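Local coordinates for protein DNA polymerase III subunit beta (Helicobacter pylori 26695, PDB 4S3I) that tethers DNA polymerases and other proteins to DNA as a sliding clamp, giving replication its processivity, at residues M3-A15 against I59-T71. Sequence-based numbering, arbitrary orientation.
Sequences MKISVSKNDLENA and IFTQSSDKEGVGT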
ATOM      1  N   MET A   3      15.948  31.492  18.647  1.00 36.43           N
ATOM      2  CA  MET A   3      16.506  30.820  17.475  1.00 34.88           C
ATOM      3  C   MET A   3      16.144  31.547  16.191  1.00 38.65           C
ATOM      4  O   MET A   3      15.019  32.018  16.039  1.00 34.71           O
ATOM      5  CB  MET A   3      15.956  29.399  17.358  1.00 42.32           C
ATOM      6  CG  MET A   3      16.505  28.391  18.341  1.00 42.20           C
ATOM      7  SD  MET A   3      15.868  26.735  17.959  1.00 49.99           S
ATOM      8  CE  MET A   3      15.592  26.892  16.186  1.00 52.26           C
ATOM      9  N   LYS A   4      17.079  31.614  15.251  1.00 35.87           N
ATOM     10  CA  LYS A   4      16.767  32.153  13.927  1.00 35.62           C
ATOM     11  C   LYS A   4      17.794  31.657  12.908  1.00 35.03           C
ATOM     12  O   LYS A   4      18.998  31.950  13.022  1.00 37.44           O
ATOM     13  CB  LYS A   4      16.729  33.685  13.973  1.00 39.09           C
ATOM     14  CG  LYS A   4      16.554  34.351  12.615  1.00 44.34           C
ATOM     15  CD  LYS A   4      16.013  35.767  12.777  1.00 49.15           C
ATOM     16  CE  LYS A   4      15.893  36.486  11.436  1.00 63.54           C
ATOM     17  NZ  LYS A   4      17.225  36.903  10.917  1.00 73.13           N
ATOM     18  N   ILE A   5      17.324  30.873  11.944  1.00 34.35           N
ATOM     19  CA  ILE A   5      18.176  30.273  10.931  1.00 34.32           C
ATOM     20  C   ILE A   5      17.412  30.129   9.616  1.00 34.07           C
ATOM     21  O   ILE A   5      16.188  30.298   9.571  1.00 33.83           O
ATOM     22  CB  ILE A   5      18.616  28.873  11.353  1.00 33.91           C
ATOM     23  CG1 ILE A   5      17.397  27.993  11.627  1.00 38.90           C
ATOM     24  CG2 ILE A   5      19.517  28.901  12.594  1.00 34.26           C
ATOM     25  CD1 ILE A   5      17.726  26.525  11.794  1.00 32.95           C
ATOM     26  N   SER A   6      18.126  29.781   8.548  1.00 34.18           N
ATOM     27  CA  SER A   6      17.476  29.332   7.330  1.00 37.01           C
ATOM     28  C   SER A   6      18.103  28.006   6.979  1.00 35.04           C
ATOM     29  O   SER A   6      19.299  27.795   7.236  1.00 36.80           O
ATOM     30  CB  SER A   6      17.653  30.328   6.183  1.00 47.05           C
ATOM     31  OG  SER A   6      18.966  30.282   5.658  1.00 52.36           O
ATOM     32  N   VAL A   7      17.302  27.098   6.426  1.00 33.07           N
ATOM     33  CA  VAL A   7      17.795  25.786   6.038  1.00 32.72           C
ATOM     34  C   VAL A   7      17.277  25.389   4.668  1.00 33.70           C
ATOM     35  O   VAL A   7      16.347  26.001   4.131  1.00 35.40           O
ATOM     36  CB  VAL A   7      17.397  24.688   7.055  1.00 37.21           C
ATOM     37  CG1 VAL A   7      17.972  24.995   8.438  1.00 32.27           C
ATOM     38  CG2 VAL A   7      15.881  24.564   7.129  1.00 31.70           C
ATOM     39  N   SER A   8      17.885  24.350   4.111  1.00 32.48           N
ATOM     40  CA  SER A   8      17.437  23.785   2.856  1.00 33.17           C
ATOM     41  C   SER A   8      16.181  22.948   3.098  1.00 35.44           C
ATOM     42  O   SER A   8      16.145  22.117   4.008  1.00 37.90           O
ATOM     43  CB  SER A   8      18.540  22.916   2.253  1.00 35.21           C
ATOM     44  OG  SER A   8      18.094  22.257   1.083  1.00 44.61           O
ATOM     45  N   LYS A   9      15.160  23.165   2.277  1.00 36.63           N
ATOM     46  CA  LYS A   9      13.901  22.432   2.385  1.00 31.29           C
ATOM     47  C   LYS A   9      14.122  20.921   2.327  1.00 30.79           C
ATOM     48  O   LYS A   9      13.604  20.168   3.153  1.00 30.30           O
ATOM     49  CB  LYS A   9      12.945  22.889   1.269  1.00 33.13           C
ATOM     50  CG  LYS A   9      11.514  22.357   1.360  1.00 31.28           C
ATOM     51  CD  LYS A   9      11.371  20.981   0.723  1.00 30.94           C
ATOM     52  CE  LYS A   9      10.022  20.818   0.044  1.00 43.78           C
ATOM     53  NZ  LYS A   9       9.858  19.431  -0.480  1.00 43.10           N
ATOM     54  N   ASN A  10      14.891  20.470   1.344  1.00 30.96           N
ATOM     55  CA  ASN A  10      15.097  19.037   1.182  1.00 38.18           C
ATOM     56  C   ASN A  10      15.918  18.400   2.301  1.00 34.42           C
ATOM     57  O   ASN A  10      15.637  17.266   2.708  1.00 33.70           O
ATOM     58  CB  ASN A  10      15.691  18.722  -0.194  1.00 48.31           C
ATOM     59  CG  ASN A  10      14.762  19.117  -1.325  1.00 65.56           C
ATOM     60  OD1 ASN A  10      13.648  18.596  -1.441  1.00 69.71           O
ATOM     61  ND2 ASN A  10      15.211  20.047  -2.165  1.00 70.37           N
ATOM     62  N   ASP A  11      16.925  19.116   2.795  1.00 32.74           N
ATOM     63  CA  ASP A  11      17.700  18.644   3.939  1.00 30.38           C
ATOM     64  C   ASP A  11      16.782  18.497   5.148  1.00 29.98           C
ATOM     65  O   ASP A  11      16.794  17.486   5.853  1.00 29.61           O
ATOM     66  CB  ASP A  11      18.794  19.647   4.300  1.00 36.33           C
ATOM     67  CG  ASP A  11      19.903  19.727   3.263  1.00 45.38           C
ATOM     68  OD1 ASP A  11      20.001  18.819   2.415  1.00 38.98           O
ATOM     69  OD2 ASP A  11      20.688  20.704   3.329  1.00 49.46           O
ATOM     70  N   LEU A  12      15.980  19.524   5.377  1.00 30.14           N
ATOM     71  CA  LEU A  12      15.080  19.535   6.529  1.00 29.90           C
ATOM     72  C   LEU A  12      14.060  18.399   6.405  1.00 29.43           C
ATOM     73  O   LEU A  12      13.881  17.605   7.336  1.00 29.16           O
ATOM     74  CB  LEU A  12      14.388  20.894   6.644  1.00 30.23           C
ATOM     75  CG  LEU A  12      13.347  21.063   7.748  1.00 30.12           C
ATOM     76  CD1 LEU A  12      13.977  20.844   9.126  1.00 30.12           C
ATOM     77  CD2 LEU A  12      12.717  22.449   7.666  1.00 30.50           C
ATOM     78  N   GLU A  13      13.417  18.302   5.245  1.00 29.41           N
ATOM     79  CA  GLU A  13      12.388  17.282   5.031  1.00 29.06           C
ATOM     80  C   GLU A  13      12.947  15.879   5.261  1.00 28.68           C
ATOM     81  O   GLU A  13      12.350  15.072   5.980  1.00 28.40           O
ATOM     82  CB  GLU A  13      11.780  17.395   3.628  1.00 29.21           C
ATOM     83  CG  GLU A  13      10.746  16.303   3.303  1.00 33.80           C
ATOM     84  CD  GLU A  13       9.986  16.554   1.997  1.00 38.80           C
ATOM     85  OE1 GLU A  13       9.077  15.762   1.674  1.00 42.28           O
ATOM     86  OE2 GLU A  13      10.294  17.538   1.293  1.00 44.64           O
ATOM     87  N   ASN A  14      14.100  15.595   4.664  1.00 28.74           N
ATOM     88  CA  ASN A  14      14.773  14.320   4.886  1.00 33.58           C
ATOM     89  C   ASN A  14      15.045  14.041   6.364  1.00 28.48           C
ATOM     90  O   ASN A  14      14.767  12.945   6.860  1.00 29.34           O
ATOM     91  CB  ASN A  14      16.078  14.245   4.086  1.00 42.49           C
ATOM     92  CG  ASN A  14      15.839  13.986   2.620  1.00 58.89           C
ATOM     93  OD1 ASN A  14      14.889  13.290   2.254  1.00 66.85           O
ATOM     94  ND2 ASN A  14      16.693  14.548   1.766  1.00 62.84           N
ATOM     95  N   ALA A  15      15.585  15.027   7.070  1.00 28.67           N
ATOM     96  CA  ALA A  15      15.840  14.846   8.492  1.00 28.70           C
ATOM     97  C   ALA A  15      14.540  14.535   9.246  1.00 28.51           C
ATOM     98  O   ALA A  15      14.498  13.639  10.092  1.00 28.39           O
ATOM     99  CB  ALA A  15      16.543  16.066   9.090  1.00 29.16           C
ATOM    100  N   ILE A  59      21.477  18.927  10.391  1.00 31.34           N
ATOM    101  CA  ILE A  59      21.691  19.454   9.053  1.00 31.52           C
ATOM    102  C   ILE A  59      22.464  20.759   9.194  1.00 33.60           C
ATOM    103  O   ILE A  59      22.407  21.411  10.243  1.00 32.47           O
ATOM    104  CB  ILE A  59      20.374  19.696   8.293  1.00 31.14           C
ATOM    105  CG1 ILE A  59      19.506  20.737   9.007  1.00 31.22           C
ATOM    106  CG2 ILE A  59      19.620  18.379   8.086  1.00 32.58           C
ATOM    107  CD1 ILE A  59      18.211  21.107   8.232  1.00 30.98           C
ATOM    108  N   PHE A  60      23.198  21.130   8.147  1.00 32.67           N
ATOM    109  CA  PHE A  60      23.908  22.398   8.150  1.00 35.68           C
ATOM    110  C   PHE A  60      22.897  23.489   7.878  1.00 33.43           C
ATOM    111  O   PHE A  60      21.981  23.302   7.080  1.00 35.30           O
ATOM    112  CB  PHE A  60      24.976  22.424   7.055  1.00 38.28           C
ATOM    113  CG  PHE A  60      26.160  21.539   7.333  1.00 40.61           C
ATOM    114  CD1 PHE A  60      27.065  21.865   8.343  1.00 43.92           C
ATOM    115  CD2 PHE A  60      26.383  20.398   6.574  1.00 41.77           C
ATOM    116  CE1 PHE A  60      28.163  21.055   8.603  1.00 45.83           C
ATOM    117  CE2 PHE A  60      27.482  19.580   6.822  1.00 43.67           C
ATOM    118  CZ  PHE A  60      28.372  19.909   7.838  1.00 42.51           C
ATOM    119  N   THR A  61      23.062  24.631   8.530  1.00 33.90           N
ATOM    120  CA  THR A  61      22.232  25.794   8.248  1.00 39.68           C
ATOM    121  C   THR A  61      22.759  26.555   7.033  1.00 45.20           C
ATOM    122  O   THR A  61      23.971  26.610   6.806  1.00 40.43           O
ATOM    123  CB  THR A  61      22.195  26.752   9.450  1.00 39.22           C
ATOM    124  OG1 THR A  61      23.515  27.246   9.699  1.00 39.75           O
ATOM    125  CG2 THR A  61      21.680  26.028  10.686  1.00 34.16           C
ATOM    126  N   GLN A  62      21.844  27.129   6.255  1.00 40.17           N
ATOM    127  CA  GLN A  62      22.212  28.013   5.156  1.00 43.16           C
ATOM    128  C   GLN A  62      22.643  29.363   5.697  1.00 45.16           C
ATOM    129  O   GLN A  62      23.529  30.016   5.144  1.00 50.68           O
ATOM    130  CB  GLN A  62      21.042  28.191   4.195  1.00 47.14           C
ATOM    131  CG  GLN A  62      20.706  26.920   3.455  1.00 51.08           C
ATOM    132  CD  GLN A  62      21.921  26.335   2.762  1.00 58.09           C
ATOM    133  OE1 GLN A  62      22.339  25.211   3.051  1.00 55.62           O
ATOM    134  NE2 GLN A  62      22.500  27.100   1.842  1.00 59.67           N
ATOM    135  N   SER A  63      21.994  29.782   6.777  1.00 41.24           N
ATOM    136  CA  SER A  63      22.417  30.965   7.503  1.00 43.63           C
ATOM    137  C   SER A  63      22.017  30.789   8.954  1.00 48.83           C
ATOM    138  O   SER A  63      21.175  29.942   9.282  1.00 50.40           O
ATOM    139  CB  SER A  63      21.828  32.252   6.912  1.00 47.68           C
ATOM    140  OG  SER A  63      20.456  32.411   7.227  1.00 52.04           O
ATOM    141  N   SER A  64      22.639  31.577   9.821  1.00 38.46           N
ATOM    142  CA  SER A  64      22.406  31.478  11.253  1.00 41.25           C
ATOM    143  C   SER A  64      22.568  32.862  11.865  1.00 46.53           C
ATOM    144  O   SER A  64      23.648  33.454  11.804  1.00 50.87           O
ATOM    145  CB  SER A  64      23.388  30.482  11.882  1.00 44.14           C
ATOM    146  OG  SER A  64      23.149  30.332  13.266  1.00 52.80           O
ATOM    147  N   ASP A  65      21.494  33.381  12.447  1.00 47.77           N
ATOM    148  CA  ASP A  65      21.513  34.723  13.023  1.00 48.77           C
ATOM    149  C   ASP A  65      21.462  34.659  14.537  1.00 46.90           C
ATOM    150  O   ASP A  65      21.934  35.562  15.235  1.00 47.69           O
ATOM    151  CB  ASP A  65      20.314  35.543  12.521  1.00 56.62           C
ATOM    152  CG  ASP A  65      20.232  35.602  11.011  1.00 65.74           C
ATOM    153  OD1 ASP A  65      20.796  34.708  10.350  1.00 69.51           O
ATOM    154  OD2 ASP A  65      19.589  36.542  10.492  1.00 72.81           O
ATOM    155  N   LYS A  66      20.874  33.584  15.045  1.00 36.86           N
ATOM    156  CA  LYS A  66      20.623  33.469  16.478  1.00 39.68           C
ATOM    157  C   LYS A  66      20.595  32.007  16.908  1.00 39.35           C
ATOM    158  O   LYS A  66      19.828  31.203  16.363  1.00 36.45           O
ATOM    159  CB  LYS A  66      19.308  34.163  16.850  1.00 47.80           C
ATOM    160  CG  LYS A  66      18.693  33.691  18.162  1.00 57.63           C
ATOM    161  CD  LYS A  66      19.498  34.146  19.359  1.00 64.11           C
ATOM    162  CE  LYS A  66      19.376  35.645  19.558  1.00 70.41           C
ATOM    163  NZ  LYS A  66      19.963  36.087  20.855  1.00 73.97           N
ATOM    164  N   GLU A  67      21.443  31.671  17.878  1.00 36.81           N
ATOM    165  CA  GLU A  67      21.545  30.312  18.398  1.00 39.75           C
ATOM    166  C   GLU A  67      20.624  30.103  19.605  1.00 43.14           C
ATOM    167  O   GLU A  67      20.380  31.031  20.381  1.00 36.89           O
ATOM    168  CB  GLU A  67      22.996  30.014  18.790  1.00 39.78           C
ATOM    169  CG  GLU A  67      23.973  30.056  17.625  1.00 39.38           C
ATOM    170  CD  GLU A  67      25.404  29.806  18.061  1.00 49.25           C
ATOM    171  OE1 GLU A  67      25.686  29.950  19.269  1.00 49.95           O
ATOM    172  OE2 GLU A  67      26.242  29.466  17.200  1.00 49.72           O
ATOM    173  N   GLY A  68      20.112  28.884  19.757  1.00 35.88           N
ATOM    174  CA  GLY A  68      19.237  28.564  20.874  1.00 39.58           C
ATOM    175  C   GLY A  68      18.509  27.241  20.684  1.00 42.01           C
ATOM    176  O   GLY A  68      18.762  26.517  19.714  1.00 34.72           O
ATOM    177  N   VAL A  69      17.593  26.936  21.603  1.00 35.94           N
ATOM    178  CA  VAL A  69      16.878  25.661  21.583  1.00 36.99           C
ATOM    179  C   VAL A  69      15.368  25.871  21.561  1.00 35.93           C
ATOM    180  O   VAL A  69      14.882  26.931  21.956  1.00 34.87           O
ATOM    181  CB  VAL A  69      17.234  24.824  22.822  1.00 37.40           C
ATOM    182  CG1 VAL A  69      18.697  24.411  22.789  1.00 35.83           C
ATOM    183  CG2 VAL A  69      16.942  25.618  24.098  1.00 37.71           C
ATOM    184  N   GLY A  70      14.635  24.853  21.117  1.00 33.96           N
ATOM    185  CA  GLY A  70      13.178  24.868  21.116  1.00 33.80           C
ATOM    186  C   GLY A  70      12.650  23.467  20.825  1.00 34.16           C
ATOM    187  O   GLY A  70      13.435  22.529  20.703  1.00 33.11           O
ATOM    188  N   THR A  71      11.328  23.312  20.732  1.00 33.19           N
ATOM    189  CA  THR A  71      10.724  22.017  20.377  1.00 32.77           C
ATOM    190  C   THR A  71       9.555  22.267  19.456  1.00 34.02           C
ATOM    191  O   THR A  71       9.008  23.366  19.445  1.00 32.78           O
ATOM    192  CB  THR A  71      10.157  21.261  21.594  1.00 33.17           C
ATOM    193  OG1 THR A  71       8.851  21.775  21.901  1.00 33.48           O
ATOM    194  CG2 THR A  71      11.072  21.388  22.811  1.00 35.96           C
TER
HETATM  195  O   HOH W   1      20.206  23.047   5.151  1.00 35.46           O
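Two classic beta bulges shape the antiparallel pairing of strand 4-7 with the edge strand 63-66. At the first, Lys-4 O accepts from both Asp-65 N (2.9 Å) and Lys-66 N, one carbonyl gripped by two successive N-H groups. Lys-4 N returns a bond to Lys-66 O. At the second, Ser-6 O takes Gln-62 N at 2.8 Å and, weakly, Ser-63 N. Ser-6 N bonds Ser-63 O at 3.1 Å. On the sheet face that also carries Lys-4 and Lys-66, the hydroxyls of Ser-6 and Ser-63 share a hydrogen bond, OG to OG 3.0 Å. The extended Lys-4 chain bends only at its last torsion (chi4 -74°), which brings NZ to Asp-65 OD2 in a salt bridge, modelled at a doubtfully short 2.4 Å. This is the N-terminal domain of the clamp, where strand 4-7 runs between strands 63-66 and 89-94 and leads into helix 9-19. Ile-59 packs between the end of that strand and the helix: its CD1 lies 3.9 Å from Val-7 CB and also meets Leu-12, while CG2 touches Ala-15 CB at 4.0 Å. Leu-44 lies against Ile-59 as well. Beside the N-cap residue Ser-8, one water accepts from Ser-8 N and donates to Phe-60 O (2.6 Å) and Asp-11 OD2. At the other end, Met-3 CG and SD lie against the Gly-68 backbone.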